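Local coordinates for peptidase S15/CocE/NonD (Thaumarchaeota archaeon SCGC AB-539-E09, PDB 4PF1), which probably acts as a serine aminopeptidase of the alpha/beta hydrolase fold, removing residues from the N-terminal end of peptides, at residues L288-L293 / G324-G329; F294-I299 / G454-D459; L492-S497 / L553-P558; G498-W503 / R534-E539. One frame throughout, in Å; residues are numbered along the deposited sequence.

Overall arrangement
Interactions 1 and 2 lie near the centre of the chain, with their centres about 10 Å apart, and their segments alternate in sequence. Interaction 1 joins the C-terminal ends of two neighbouring parallel strands of the central mixed sheet and the loop after the second; interaction 2 sets the loop that follows the first against residues 454-459, which places the probable active site where the two family regions meet. Interactions 3 and 4 lie wholly in the C-terminal non-catalytic domain, their centres 24 to 25 Å from that of interaction 2 and about 8 Å from each other. Both segments of interaction 4 fall between those of interaction 3, and Trp503 packs on Tyr555 and Ala494.

Interaction 1 (L288-L293 / G324-G329); sequences LIVGGL and GPWNHG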
loop_
_atom_site.group_PDB
_atom_site.type_symbol
_atom_site.label_atom_id
_atom_site.label_comp_id
_atom_site.label_asym_id
_atom_site.label_seq_id
_atom_site.Cartn_x
_atom_site.Cartn_y
_atom_site.Cartn_z
ATOM N N LEU A 288 25.588 -27.809 -11.631
ATOM C CA LEU A 288 24.527 -26.984 -12.189
ATOM C C LEU A 288 24.738 -25.552 -11.680
ATOM O O LEU A 288 24.291 -25.204 -10.583
ATOM C CB LEU A 288 23.135 -27.547 -11.806
ATOM C CG LEU A 288 21.892 -26.852 -12.409
ATOM C CD1 LEU A 288 21.845 -26.996 -13.929
ATOM C CD2 LEU A 288 20.616 -27.417 -11.809
ATOM N N ILE A 289 25.503 -24.752 -12.442
ATOM C CA ILE A 289 25.825 -23.373 -12.066
ATOM C C ILE A 289 24.613 -22.483 -12.341
ATOM O O ILE A 289 24.149 -22.402 -13.478
ATOM C CB ILE A 289 27.110 -22.850 -12.774
ATOM C CG1 ILE A 289 28.267 -23.881 -12.679
ATOM C CG2 ILE A 289 27.523 -21.487 -12.196
ATOM C CD1 ILE A 289 29.380 -23.698 -13.713
ATOM N N VAL A 290 24.094 -21.839 -11.289
ATOM C CA VAL A 290 22.905 -20.996 -11.377
ATOM C C VAL A 290 23.273 -19.541 -11.099
ATOM O O VAL A 290 23.619 -19.185 -9.968
ATOM C CB VAL A 290 21.777 -21.486 -10.426
ATOM C CG1 VAL A 290 20.434 -20.886 -10.815
ATOM C CG2 VAL A 290 21.696 -23.010 -10.394
ATOM N N GLY A 291 23.206 -18.722 -12.142
ATOM C CA GLY A 291 23.503 -17.298 -12.066
ATOM C C GLY A 291 22.302 -16.423 -12.359
ATOM O O GLY A 291 21.343 -16.864 -12.997
ATOM N N GLY A 292 22.363 -15.183 -11.886
ATOM C CA GLY A 292 21.316 -14.193 -12.088
ATOM C C GLY A 292 21.801 -12.989 -12.863
ATOM O O GLY A 292 22.881 -12.459 -12.579
ATOM N N LEU A 293 20.992 -12.534 -13.834
ATOM C CA LEU A 293 21.296 -11.370 -14.683
ATOM C C LEU A 293 21.387 -10.068 -13.879
ATOM O O LEU A 293 22.139 -9.168 -14.259
ATOM C CB LEU A 293 20.228 -11.205 -15.790
ATOM C CG LEU A 293 20.292 -12.181 -16.980
ATOM C CD1 LEU A 293 19.020 -12.100 -17.813
ATOM C CD2 LEU A 293 21.500 -11.895 -17.874
ATOM N N GLY A 324 19.260 -16.884 -15.168
ATOM C CA GLY A 324 17.887 -16.402 -15.035
ATOM C C GLY A 324 17.753 -14.902 -14.831
ATOM O O GLY A 324 18.750 -14.218 -14.580
ATOM N N PRO A 325 16.507 -14.356 -14.919
ATOM C CA PRO A 325 16.319 -12.901 -14.727
ATOM C C PRO A 325 16.208 -12.585 -13.241
ATOM O O PRO A 325 15.181 -12.087 -12.760
ATOM C CB PRO A 325 15.006 -12.639 -15.466
ATOM C CG PRO A 325 14.212 -13.904 -15.250
ATOM C CD PRO A 325 15.216 -15.040 -15.160
ATOM N N TRP A 326 17.256 -12.924 -12.502
ATOM C CA TRP A 326 17.205 -12.898 -11.061
ATOM C C TRP A 326 18.175 -11.958 -10.420
ATOM O O TRP A 326 19.287 -11.764 -10.909
ATOM C CB TRP A 326 17.476 -14.321 -10.528
ATOM C CG TRP A 326 16.555 -15.369 -11.082
ATOM C CD1 TRP A 326 15.196 -15.296 -11.185
ATOM C CD2 TRP A 326 16.921 -16.684 -11.523
ATOM N NE1 TRP A 326 14.693 -16.477 -11.679
ATOM C CE2 TRP A 326 15.730 -17.346 -11.901
ATOM C CE3 TRP A 326 18.143 -17.372 -11.631
ATOM C CZ2 TRP A 326 15.728 -18.650 -12.416
ATOM C CZ3 TRP A 326 18.141 -18.656 -12.156
ATOM C CH2 TRP A 326 16.943 -19.289 -12.525
ATOM N N ASN A 327 17.779 -11.434 -9.257
ATOM C CA ASN A 327 18.670 -10.698 -8.388
ATOM C C ASN A 327 19.450 -11.747 -7.565
ATOM O O ASN A 327 19.357 -12.943 -7.866
ATOM C CB ASN A 327 17.900 -9.687 -7.513
ATOM C CG ASN A 327 16.951 -10.261 -6.479
ATOM O OD1 ASN A 327 16.963 -11.445 -6.154
ATOM N ND2 ASN A 327 16.155 -9.399 -5.880
ATOM N N HIS A 328 20.167 -11.328 -6.521
ATOM C CA HIS A 328 20.986 -12.240 -5.728
ATOM C C HIS A 328 20.243 -13.492 -5.148
ATOM O O HIS A 328 20.803 -14.588 -5.188
ATOM C CB HIS A 328 21.694 -11.489 -4.602
ATOM C CG HIS A 328 22.720 -12.316 -3.909
ATOM N ND1 HIS A 328 23.682 -13.011 -4.619
ATOM C CD2 HIS A 328 22.877 -12.568 -2.593
ATOM C CE1 HIS A 328 24.393 -13.657 -3.713
ATOM N NE2 HIS A 328 23.952 -13.410 -2.480
ATOM N N GLY A 329 19.030 -13.322 -4.621
ATOM C CA GLY A 329 18.320 -14.434 -3.987
ATOM C C GLY A 329 17.148 -15.056 -4.729
ATOM O O GLY A 329 16.603 -16.064 -4.266
#
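The indole of Trp326 is met obliquely by Val290 and Gly291, while one of its faces is covered by its own chain: Gly324 CA sits 3.5 Å above the ring plane, with Pro325 CD beside it, both offset toward the rim. The indole NE1 is hydrogen-bonded to Thr347 OG1 of helix 347-365. The setting is the C-terminal end of two neighbouring parallel strands in the central sheet of the alpha/beta hydrolase fold, from which loops carry Asp295 and His328, probably the acid and base of a triad with Ser161. Gly324 straddles Gly292 as parallel pairing requires, its N bonding to Gly291 O (3.0 Å) and its O accepting from Leu293 N (2.9 Å). With chi1 at -55°, Trp326 CG stands anti to the carbonyl carbon, which brings the six-membered ring against Val290 and Gly291. Its CZ3 touches Val290 CG1 at 3.5 Å, a branched apolar partner that suits a buried aromatic ring. Glycine fits position 292 because the carbonyl of Trp326 presses close, bringing Trp326 O to 3.4 Å from Gly292 CA in a CA-H...O contact. Pro325 then turns the chain out of the sheet as the centre of an inverse gamma turn. Gly324 O is therefore shared: besides the bond from Leu293 N it receives a weak one from Trp326 N, and Leu293 CG rests against it at 3.5 Å.

Interaction 2 (F294-I299 / G454-D459); sequences FDQEDI and GEWLVD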
loop_
_atom_site.group_PDB
_atom_site.type_symbol
_atom_site.label_atom_id
_atom_site.label_comp_id
_atom_site.label_asym_id
_atom_site.label_seq_id
_atom_site.Cartn_x
_atom_site.Cartn_y
_atom_site.Cartn_z
ATOM N N PHE A 294 20.613 -9.957 -12.790
ATOM C CA PHE A 294 20.560 -8.731 -11.996
ATOM C C PHE A 294 21.049 -8.952 -10.552
ATOM O O PHE A 294 20.626 -8.242 -9.636
ATOM C CB PHE A 294 19.128 -8.151 -12.022
ATOM C CG PHE A 294 18.532 -8.051 -13.410
ATOM C CD1 PHE A 294 19.067 -7.181 -14.356
ATOM C CD2 PHE A 294 17.452 -8.847 -13.780
ATOM C CE1 PHE A 294 18.527 -7.105 -15.644
ATOM C CE2 PHE A 294 16.902 -8.757 -15.064
ATOM C CZ PHE A 294 17.446 -7.890 -15.989
ATOM N N ASP A 295 21.983 -9.899 -10.370
ATOM C CA ASP A 295 22.586 -10.214 -9.080
ATOM C C ASP A 295 23.402 -9.015 -8.565
ATOM O O ASP A 295 24.477 -8.727 -9.088
ATOM C CB ASP A 295 23.472 -11.467 -9.200
ATOM C CG ASP A 295 23.792 -12.122 -7.874
ATOM O OD1 ASP A 295 24.252 -11.413 -6.956
ATOM O OD2 ASP A 295 23.565 -13.330 -7.748
ATOM N N GLN A 296 22.882 -8.324 -7.528
ATOM C CA GLN A 296 23.493 -7.123 -6.948
ATOM C C GLN A 296 24.671 -7.441 -5.990
ATOM O O GLN A 296 25.247 -6.516 -5.404
ATOM C CB GLN A 296 22.413 -6.274 -6.233
ATOM C CG GLN A 296 21.950 -6.810 -4.855
ATOM C CD GLN A 296 20.964 -7.965 -4.882
ATOM O OE1 GLN A 296 20.650 -8.543 -5.928
ATOM N NE2 GLN A 296 20.477 -8.352 -3.706
ATOM N N GLU A 297 25.046 -8.731 -5.850
ATOM C CA GLU A 297 26.126 -9.104 -4.941
ATOM C C GLU A 297 27.225 -9.931 -5.616
ATOM O O GLU A 297 28.404 -9.651 -5.389
ATOM C CB GLU A 297 25.572 -9.846 -3.716
ATOM C CG GLU A 297 24.809 -8.931 -2.765
ATOM C CD GLU A 297 24.445 -9.493 -1.404
ATOM O OE1 GLU A 297 23.696 -8.809 -0.669
ATOM O OE2 GLU A 297 24.923 -10.597 -1.058
ATOM N N ASP A 298 26.857 -10.947 -6.421
ATOM C CA ASP A 298 27.837 -11.825 -7.085
ATOM C C ASP A 298 27.489 -12.016 -8.571
ATOM O O ASP A 298 27.157 -13.126 -8.998
ATOM C CB ASP A 298 27.921 -13.184 -6.359
ATOM C CG ASP A 298 28.376 -13.073 -4.919
ATOM O OD1 ASP A 298 29.592 -12.972 -4.692
ATOM O OD2 ASP A 298 27.514 -13.089 -4.026
ATOM N N ILE A 299 27.582 -10.923 -9.357
ATOM C CA ILE A 299 27.244 -10.903 -10.790
ATOM C C ILE A 299 28.402 -11.427 -11.690
ATOM O O ILE A 299 28.184 -11.689 -12.877
ATOM C CB ILE A 299 26.807 -9.460 -11.199
ATOM C CG1 ILE A 299 25.838 -9.474 -12.400
ATOM C CG2 ILE A 299 28.006 -8.513 -11.409
ATOM C CD1 ILE A 299 24.811 -8.377 -12.387
ATOM N N GLY A 454 17.880 -5.377 -3.352
ATOM C CA GLY A 454 17.701 -6.473 -4.296
ATOM C C GLY A 454 17.165 -6.046 -5.647
ATOM O O GLY A 454 17.297 -6.786 -6.620
ATOM N N GLU A 455 16.570 -4.836 -5.726
ATOM C CA GLU A 455 15.977 -4.314 -6.963
ATOM C C GLU A 455 16.845 -3.231 -7.633
ATOM O O GLU A 455 16.516 -2.797 -8.735
ATOM C CB GLU A 455 14.574 -3.711 -6.679
ATOM C CG GLU A 455 13.685 -4.511 -5.737
ATOM C CD GLU A 455 12.341 -3.879 -5.401
ATOM O OE1 GLU A 455 11.449 -4.613 -4.919
ATOM O OE2 GLU A 455 12.177 -2.655 -5.614
ATOM N N TRP A 456 17.929 -2.788 -6.971
ATOM C CA TRP A 456 18.747 -1.647 -7.393
ATOM C C TRP A 456 19.365 -1.755 -8.801
ATOM O O TRP A 456 19.458 -0.731 -9.475
ATOM C CB TRP A 456 19.806 -1.304 -6.325
ATOM C CG TRP A 456 21.244 -1.639 -6.618
ATOM C CD1 TRP A 456 21.968 -2.653 -6.061
ATOM C CD2 TRP A 456 22.188 -0.806 -7.308
ATOM N NE1 TRP A 456 23.291 -2.546 -6.427
ATOM C CE2 TRP A 456 23.451 -1.431 -7.209
ATOM C CE3 TRP A 456 22.080 0.386 -8.047
ATOM C CZ2 TRP A 456 24.592 -0.919 -7.836
ATOM C CZ3 TRP A 456 23.211 0.893 -8.667
ATOM C CH2 TRP A 456 24.451 0.251 -8.551
ATOM N N LEU A 457 19.726 -2.962 -9.273
ATOM C CA LEU A 457 20.347 -3.083 -10.597
ATOM C C LEU A 457 19.372 -2.827 -11.773
ATOM O O LEU A 457 19.832 -2.705 -12.912
ATOM C CB LEU A 457 21.074 -4.425 -10.773
ATOM C CG LEU A 457 22.424 -4.545 -10.036
ATOM C CD1 LEU A 457 23.092 -5.851 -10.361
ATOM C CD2 LEU A 457 23.368 -3.386 -10.384
ATOM N N VAL A 458 18.054 -2.687 -11.499
ATOM C CA VAL A 458 17.073 -2.350 -12.542
ATOM C C VAL A 458 16.486 -0.935 -12.281
ATOM O O VAL A 458 15.489 -0.556 -12.896
ATOM C CB VAL A 458 15.962 -3.429 -12.760
ATOM C CG1 VAL A 458 16.564 -4.750 -13.222
ATOM C CG2 VAL A 458 15.094 -3.624 -11.519
ATOM N N ASP A 459 17.155 -0.140 -11.410
ATOM C CA ASP A 459 16.751 1.232 -11.068
ATOM C C ASP A 459 16.654 2.135 -12.297
ATOM O O ASP A 459 17.431 1.985 -13.243
ATOM C CB ASP A 459 17.763 1.863 -10.094
ATOM C CG ASP A 459 17.440 1.755 -8.616
ATOM O OD1 ASP A 459 16.456 1.063 -8.268
ATOM O OD2 ASP A 459 18.172 2.359 -7.807
HETATM O O HOH W 1 19.132 -5.974 -8.410
HETATM O O HOH W 2 25.643 -4.166 -6.707
#
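Leu457 pushes its CD1 methyl against the backbone of the 294-299 loop, 3.4 Å from Asp295 O, and meets Ile299 CD1 tip to tip. Beside it, Val458 CG1 lies over one face of the Phe294 ring in a CH-pi contact, 3.8 Å from the centroid and 17° off the normal. Gln296 makes the third contact: CB rests obliquely on the indole of Trp456, and NE2 approaches Gly454 CA at 3.4 Å. Its chain bends at chi2 (-78°), which leads the amide toward Gly454 and lets OE1 accept from His328 N. Two waters form the next shell. One donates to Phe294 O and Gly454 O while accepting from Leu457 N; the other, in the plane of the Trp456 ring at its edge, accepts from NE1 (2.9 Å) and donates to Gln296 O. Further out, Asp295 OD1 accepts from Glu297 N, closing an Asx turn, and from Asp298 N (2.7 Å), which widens it to an Asx motif, while OD2 bonds His328 ND1, probably as a triad's acid-base pair. With no direct hydrogen bond between the segments, apolar contacts, the close approach of the Gln296 amide and water-mediated bonds join the C-terminal region to the loop bearing the probable catalytic acid.

Interaction 3 (L492-S497 / L553-P558); sequences LFASTS and LEYRIP
Leu492 and Tyr555 form a hydrogen-bonded pair in an antiparallel sheet of the C-terminal beta domain, a beta-sandwich of the kind expected in the S15/CocE family. Tyr555 N reaches Leu492 O at 2.7 Å, and Leu492 N returns a bond to Tyr555 O at 3.0 Å. Ala494 and Leu553 make the second such pair, again with both N-H groups and both carbonyls engaged: Ala494 N to Leu553 O and Leu553 N to Ala494 O each measure 2.9 Å. Ala494 O also accepts from a water (2.9 Å) that lies 2.7 Å from Tyr555 OH, so the buried phenol is tied back to the partner strand. Between these pairs, Phe493 and Glu554 form a non-hydrogen-bonded pair, whose backbone groups turn outward: Phe493 N finds Thr618 OG1 and Glu554 O receives Arg538 NH1.

On the face of Leu492, Ala494, Leu553 and Tyr555, apolar groups suit the interior: Leu492 CD2 touches both Tyr555 CD1 and Ile557 CD1, and Trp503 of strand 502-510, which belongs to another sheet of the domain, covers Leu492 and Ala494. The small alanine lets the tyrosine ring lie close, its edge meeting the carbonyls of Leu492 and Ala494 in plane. The other face carries Phe493 and the exposed Glu554, side by side and pointing the same way. A chi1 of -171° and an extended chain carry Glu554 alongside the ring and lay CG over the phenyl face, 4.0 Å from the Phe493 ring centroid.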
loop_
_atom_site.group_PDB
_atom_site.type_symbol
_atom_site.label_atom_id
_atom_site.label_comp_id
_atom_site.label_asym_id
_atom_site.label_seq_id
_atom_site.Cartn_x
_atom_site.Cartn_y
_atom_site.Cartn_z
ATOM N N LEU A 492 36.791 2.027 -23.554
ATOM C CA LEU A 492 36.737 3.432 -23.193
ATOM C C LEU A 492 38.076 4.132 -23.371
ATOM O O LEU A 492 39.077 3.722 -22.787
ATOM C CB LEU A 492 36.251 3.570 -21.735
ATOM C CG LEU A 492 36.167 4.994 -21.171
ATOM C CD1 LEU A 492 34.896 5.700 -21.644
ATOM C CD2 LEU A 492 36.239 4.980 -19.657
ATOM N N PHE A 493 38.076 5.206 -24.172
ATOM C CA PHE A 493 39.229 6.075 -24.362
ATOM C C PHE A 493 38.933 7.355 -23.609
ATOM O O PHE A 493 38.045 8.116 -24.007
ATOM C CB PHE A 493 39.497 6.335 -25.856
ATOM C CG PHE A 493 40.004 5.136 -26.623
ATOM C CD1 PHE A 493 41.365 4.871 -26.711
ATOM C CD2 PHE A 493 39.122 4.283 -27.275
ATOM C CE1 PHE A 493 41.835 3.776 -27.443
ATOM C CE2 PHE A 493 39.590 3.170 -27.976
ATOM C CZ PHE A 493 40.944 2.930 -28.065
ATOM N N ALA A 494 39.577 7.537 -22.453
ATOM C CA ALA A 494 39.277 8.678 -21.602
ATOM C C ALA A 494 40.522 9.352 -21.031
ATOM O O ALA A 494 41.540 8.700 -20.789
ATOM C CB ALA A 494 38.362 8.247 -20.468
ATOM N N SER A 495 40.418 10.666 -20.794
ATOM C CA SER A 495 41.470 11.461 -20.176
ATOM C C SER A 495 40.934 12.151 -18.927
ATOM O O SER A 495 39.752 12.494 -18.868
ATOM C CB SER A 495 42.027 12.489 -21.159
ATOM O OG SER A 495 41.095 13.523 -21.434
ATOM N N THR A 496 41.797 12.340 -17.930
ATOM C CA THR A 496 41.457 13.044 -16.694
ATOM C C THR A 496 42.536 14.069 -16.386
ATOM O O THR A 496 43.708 13.830 -16.682
ATOM C CB THR A 496 41.247 12.058 -15.512
ATOM O OG1 THR A 496 41.016 12.812 -14.314
ATOM C CG2 THR A 496 42.434 11.111 -15.298
ATOM N N SER A 497 42.154 15.199 -15.767
ATOM C CA SER A 497 43.130 16.210 -15.359
ATOM C C SER A 497 43.837 15.783 -14.048
ATOM O O SER A 497 44.805 16.420 -13.638
ATOM C CB SER A 497 42.467 17.577 -15.208
ATOM O OG SER A 497 41.413 17.557 -14.261
ATOM N N LEU A 553 43.768 7.807 -22.364
ATOM C CA LEU A 553 44.149 6.423 -22.065
ATOM C C LEU A 553 43.020 5.438 -22.369
ATOM O O LEU A 553 41.840 5.764 -22.203
ATOM C CB LEU A 553 44.592 6.282 -20.595
ATOM C CG LEU A 553 45.768 7.161 -20.156
ATOM C CD1 LEU A 553 45.830 7.267 -18.649
ATOM C CD2 LEU A 553 47.088 6.649 -20.713
ATOM N N GLU A 554 43.395 4.220 -22.796
ATOM C CA GLU A 554 42.459 3.156 -23.142
ATOM C C GLU A 554 42.169 2.267 -21.934
ATOM O O GLU A 554 43.094 1.830 -21.247
ATOM C CB GLU A 554 43.016 2.312 -24.306
ATOM C CG GLU A 554 42.020 1.311 -24.877
ATOM C CD GLU A 554 42.520 0.452 -26.025
ATOM O OE1 GLU A 554 43.611 0.741 -26.570
ATOM O OE2 GLU A 554 41.805 -0.507 -26.390
ATOM N N TYR A 555 40.878 1.977 -21.710
ATOM C CA TYR A 555 40.377 1.114 -20.641
ATOM C C TYR A 555 39.543 -0.014 -21.226
ATOM O O TYR A 555 38.756 0.215 -22.147
ATOM C CB TYR A 555 39.512 1.918 -19.645
ATOM C CG TYR A 555 40.243 3.043 -18.953
ATOM C CD1 TYR A 555 40.356 4.298 -19.547
ATOM C CD2 TYR A 555 40.793 2.868 -17.686
ATOM C CE1 TYR A 555 41.034 5.338 -18.916
ATOM C CE2 TYR A 555 41.453 3.908 -17.036
ATOM C CZ TYR A 555 41.585 5.137 -17.661
ATOM O OH TYR A 555 42.234 6.162 -17.029
ATOM N N ARG A 556 39.710 -1.226 -20.698
ATOM C CA ARG A 556 38.904 -2.375 -21.092
ATOM C C ARG A 556 38.025 -2.724 -19.908
ATOM O O ARG A 556 38.541 -3.123 -18.862
ATOM C CB ARG A 556 39.783 -3.562 -21.526
ATOM C CG ARG A 556 39.071 -4.513 -22.487
ATOM C CD ARG A 556 39.845 -5.802 -22.695
ATOM N NE ARG A 556 39.276 -6.906 -21.921
ATOM C CZ ARG A 556 38.501 -7.858 -22.433
ATOM N NH1 ARG A 556 38.214 -7.864 -23.729
ATOM N NH2 ARG A 556 38.019 -8.818 -21.656
ATOM N N ILE A 557 36.714 -2.455 -20.018
ATOM C CA ILE A 557 35.790 -2.682 -18.909
ATOM C C ILE A 557 34.728 -3.728 -19.304
ATOM O O ILE A 557 33.705 -3.378 -19.906
ATOM C CB ILE A 557 35.143 -1.354 -18.385
ATOM C CG1 ILE A 557 36.200 -0.243 -18.175
ATOM C CG2 ILE A 557 34.348 -1.598 -17.093
ATOM C CD1 ILE A 557 35.640 1.195 -18.214
ATOM N N PRO A 558 34.958 -5.024 -18.972
ATOM C CA PRO A 558 33.924 -6.038 -19.239
ATOM C C PRO A 558 32.721 -5.774 -18.340
ATOM O O PRO A 558 32.897 -5.408 -17.177
ATOM C CB PRO A 558 34.616 -7.372 -18.906
ATOM C CG PRO A 558 36.077 -7.032 -18.667
ATOM C CD PRO A 558 36.101 -5.603 -18.240
HETATM O O HOH W 3 42.467 8.597 -18.087
#

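Interaction 4 (G498-W503 / R534-E539); sequences GSDADW and RGRYRE
Asp502 OD1 is gripped by two groups: Arg534 NE, 2.9 Å away, and Asn587 ND2. Its partner oxygen OD2 takes Arg534 NH2 at 2.8 Å, which completes a side-on, two-nitrogen salt bridge at a non-hydrogen-bonded pair of antiparallel strands in the C-terminal beta domain. Both oxygens use their syn lone pairs, and the carboxylate and guanidinium planes are only 4° apart, so the pair is held flat. Bends at chi2 and chi3 turn the guanidinium toward Asp502 on the neighbouring strand. The far nitrogen, NH1, has a second carboxylate in Asp585, so the buried guanidinium probably helps to balance two carboxylates.

Past this pair the chain of 534-539 turns into a short 3-10 segment. Gly535 N donates to Ala501 O at 2.7 Å, and glycine suits the place because Ala501 O occupies the space a beta carbon would need. A second salt bridge lies one residue on from there. Arg536 NH2 meets Asp500 OD2 at 2.8 Å nearly along its C-O axis; a single nitrogen makes this grip, and the planes are turned 25° apart. Asp500 OD1 is engaged by Ala501 N, 2.8 Å away on the anti side, and by Asn587 ND2; that asparagine therefore links the two aspartates and helps to orient both carboxylates. Arg536 NH1 turns to Val592 O. The aliphatic part of Arg536 has a partner too: its CG sits over the centre of the Tyr537 ring, 3.4 Å above the plane.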
loop_
_atom_site.group_PDB
_atom_site.type_symbol
_atom_site.label_atom_id
_atom_site.label_comp_id
_atom_site.label_asym_id
_atom_site.label_seq_id
_atom_site.Cartn_x
_atom_site.Cartn_y
_atom_site.Cartn_z
ATOM N N GLY A 498 43.360 14.693 -13.436
ATOM C CA GLY A 498 43.930 14.130 -12.214
ATOM C C GLY A 498 44.900 12.985 -12.459
ATOM O O GLY A 498 45.226 12.683 -13.612
ATOM N N SER A 499 45.380 12.340 -11.371
ATOM C CA SER A 499 46.344 11.228 -11.458
ATOM C C SER A 499 45.710 9.869 -11.100
ATOM O O SER A 499 46.396 8.843 -11.111
ATOM C CB SER A 499 47.575 11.491 -10.593
ATOM O OG SER A 499 47.266 12.166 -9.386
ATOM N N ASP A 500 44.396 9.867 -10.820
ATOM C CA ASP A 500 43.604 8.659 -10.560
ATOM C C ASP A 500 42.142 8.948 -10.902
ATOM O O ASP A 500 41.750 10.116 -10.947
ATOM C CB ASP A 500 43.757 8.170 -9.099
ATOM C CG ASP A 500 43.465 6.681 -8.894
ATOM O OD1 ASP A 500 42.839 6.062 -9.788
ATOM O OD2 ASP A 500 43.841 6.145 -7.833
ATOM N N ALA A 501 41.355 7.895 -11.220
ATOM C CA ALA A 501 39.943 8.044 -11.596
ATOM C C ALA A 501 39.207 6.732 -11.574
ATOM O O ALA A 501 39.789 5.695 -11.866
ATOM C CB ALA A 501 39.827 8.652 -12.993
ATOM N N ASP A 502 37.907 6.790 -11.272
ATOM C CA ASP A 502 36.983 5.665 -11.370
ATOM C C ASP A 502 36.128 5.887 -12.595
ATOM O O ASP A 502 35.752 7.030 -12.868
ATOM C CB ASP A 502 36.097 5.557 -10.115
ATOM C CG ASP A 502 36.736 4.848 -8.939
ATOM O OD1 ASP A 502 37.815 4.249 -9.121
ATOM O OD2 ASP A 502 36.161 4.902 -7.836
ATOM N N TRP A 503 35.849 4.830 -13.362
ATOM C CA TRP A 503 35.015 4.970 -14.545
ATOM C C TRP A 503 33.850 3.992 -14.466
ATOM O O TRP A 503 34.055 2.776 -14.452
ATOM C CB TRP A 503 35.829 4.782 -15.842
ATOM C CG TRP A 503 36.988 5.732 -15.984
ATOM C CD1 TRP A 503 38.298 5.468 -15.717
ATOM C CD2 TRP A 503 36.932 7.103 -16.408
ATOM N NE1 TRP A 503 39.068 6.582 -15.966
ATOM C CE2 TRP A 503 38.254 7.600 -16.388
ATOM C CE3 TRP A 503 35.893 7.953 -16.831
ATOM C CZ2 TRP A 503 38.568 8.914 -16.769
ATOM C CZ3 TRP A 503 36.204 9.254 -17.208
ATOM C CH2 TRP A 503 37.525 9.727 -17.161
ATOM N N ARG A 534 38.441 0.840 -11.384
ATOM C CA ARG A 534 39.337 1.742 -10.656
ATOM C C ARG A 534 40.588 1.956 -11.509
ATOM O O ARG A 534 41.380 1.027 -11.699
ATOM C CB ARG A 534 39.667 1.203 -9.253
ATOM C CG ARG A 534 40.388 2.223 -8.371
ATOM C CD ARG A 534 39.915 2.166 -6.937
ATOM N NE ARG A 534 38.692 2.943 -6.729
ATOM C CZ ARG A 534 38.050 3.024 -5.567
ATOM N NH1 ARG A 534 38.497 2.363 -4.506
ATOM N NH2 ARG A 534 36.949 3.755 -5.460
ATOM N N GLY A 535 40.695 3.165 -12.069
ATOM C CA GLY A 535 41.723 3.588 -13.020
ATOM C C GLY A 535 43.173 3.313 -12.686
ATOM O O GLY A 535 43.987 3.160 -13.601
ATOM N N ARG A 536 43.519 3.253 -11.387
ATOM C CA ARG A 536 44.893 2.975 -10.943
ATOM C C ARG A 536 45.359 1.549 -11.368
ATOM O O ARG A 536 46.562 1.283 -11.380
ATOM C CB ARG A 536 45.027 3.164 -9.416
ATOM C CG ARG A 536 44.272 2.115 -8.597
ATOM C CD ARG A 536 43.925 2.575 -7.195
ATOM N NE ARG A 536 45.035 2.408 -6.257
ATOM C CZ ARG A 536 45.763 3.413 -5.777
ATOM N NH1 ARG A 536 46.748 3.176 -4.923
ATOM N NH2 ARG A 536 45.507 4.663 -6.145
ATOM N N TYR A 537 44.404 0.657 -11.739
ATOM C CA TYR A 537 44.703 -0.718 -12.161
ATOM C C TYR A 537 44.530 -0.899 -13.692
ATOM O O TYR A 537 44.307 -2.019 -14.157
ATOM C CB TYR A 537 43.821 -1.730 -11.388
ATOM C CG TYR A 537 43.836 -1.527 -9.888
ATOM C CD1 TYR A 537 44.992 -1.755 -9.144
ATOM C CD2 TYR A 537 42.698 -1.098 -9.212
ATOM C CE1 TYR A 537 45.021 -1.536 -7.767
ATOM C CE2 TYR A 537 42.711 -0.890 -7.833
ATOM C CZ TYR A 537 43.874 -1.112 -7.114
ATOM O OH TYR A 537 43.892 -0.889 -5.759
ATOM N N ARG A 538 44.693 0.198 -14.467
ATOM C CA ARG A 538 44.541 0.212 -15.931
ATOM C C ARG A 538 45.535 -0.715 -16.659
ATOM O O ARG A 538 45.171 -1.322 -17.667
ATOM C CB ARG A 538 44.701 1.646 -16.471
ATOM C CG ARG A 538 44.281 1.809 -17.931
ATOM C CD ARG A 538 44.666 3.167 -18.495
ATOM N NE ARG A 538 46.088 3.248 -18.844
ATOM C CZ ARG A 538 46.601 2.829 -19.997
ATOM N NH1 ARG A 538 45.822 2.274 -20.917
ATOM N NH2 ARG A 538 47.899 2.948 -20.232
ATOM N N GLU A 539 46.782 -0.784 -16.189
ATOM C CA GLU A 539 47.816 -1.564 -16.869
ATOM C C GLU A 539 48.162 -2.847 -16.126
ATOM O O GLU A 539 48.699 -3.775 -16.731
ATOM C CB GLU A 539 49.067 -0.710 -17.086
ATOM C CG GLU A 539 48.831 0.421 -18.070
ATOM C CD GLU A 539 50.029 1.315 -18.301
ATOM O OE1 GLU A 539 50.909 0.934 -19.105
ATOM O OE2 GLU A 539 50.072 2.412 -17.700
#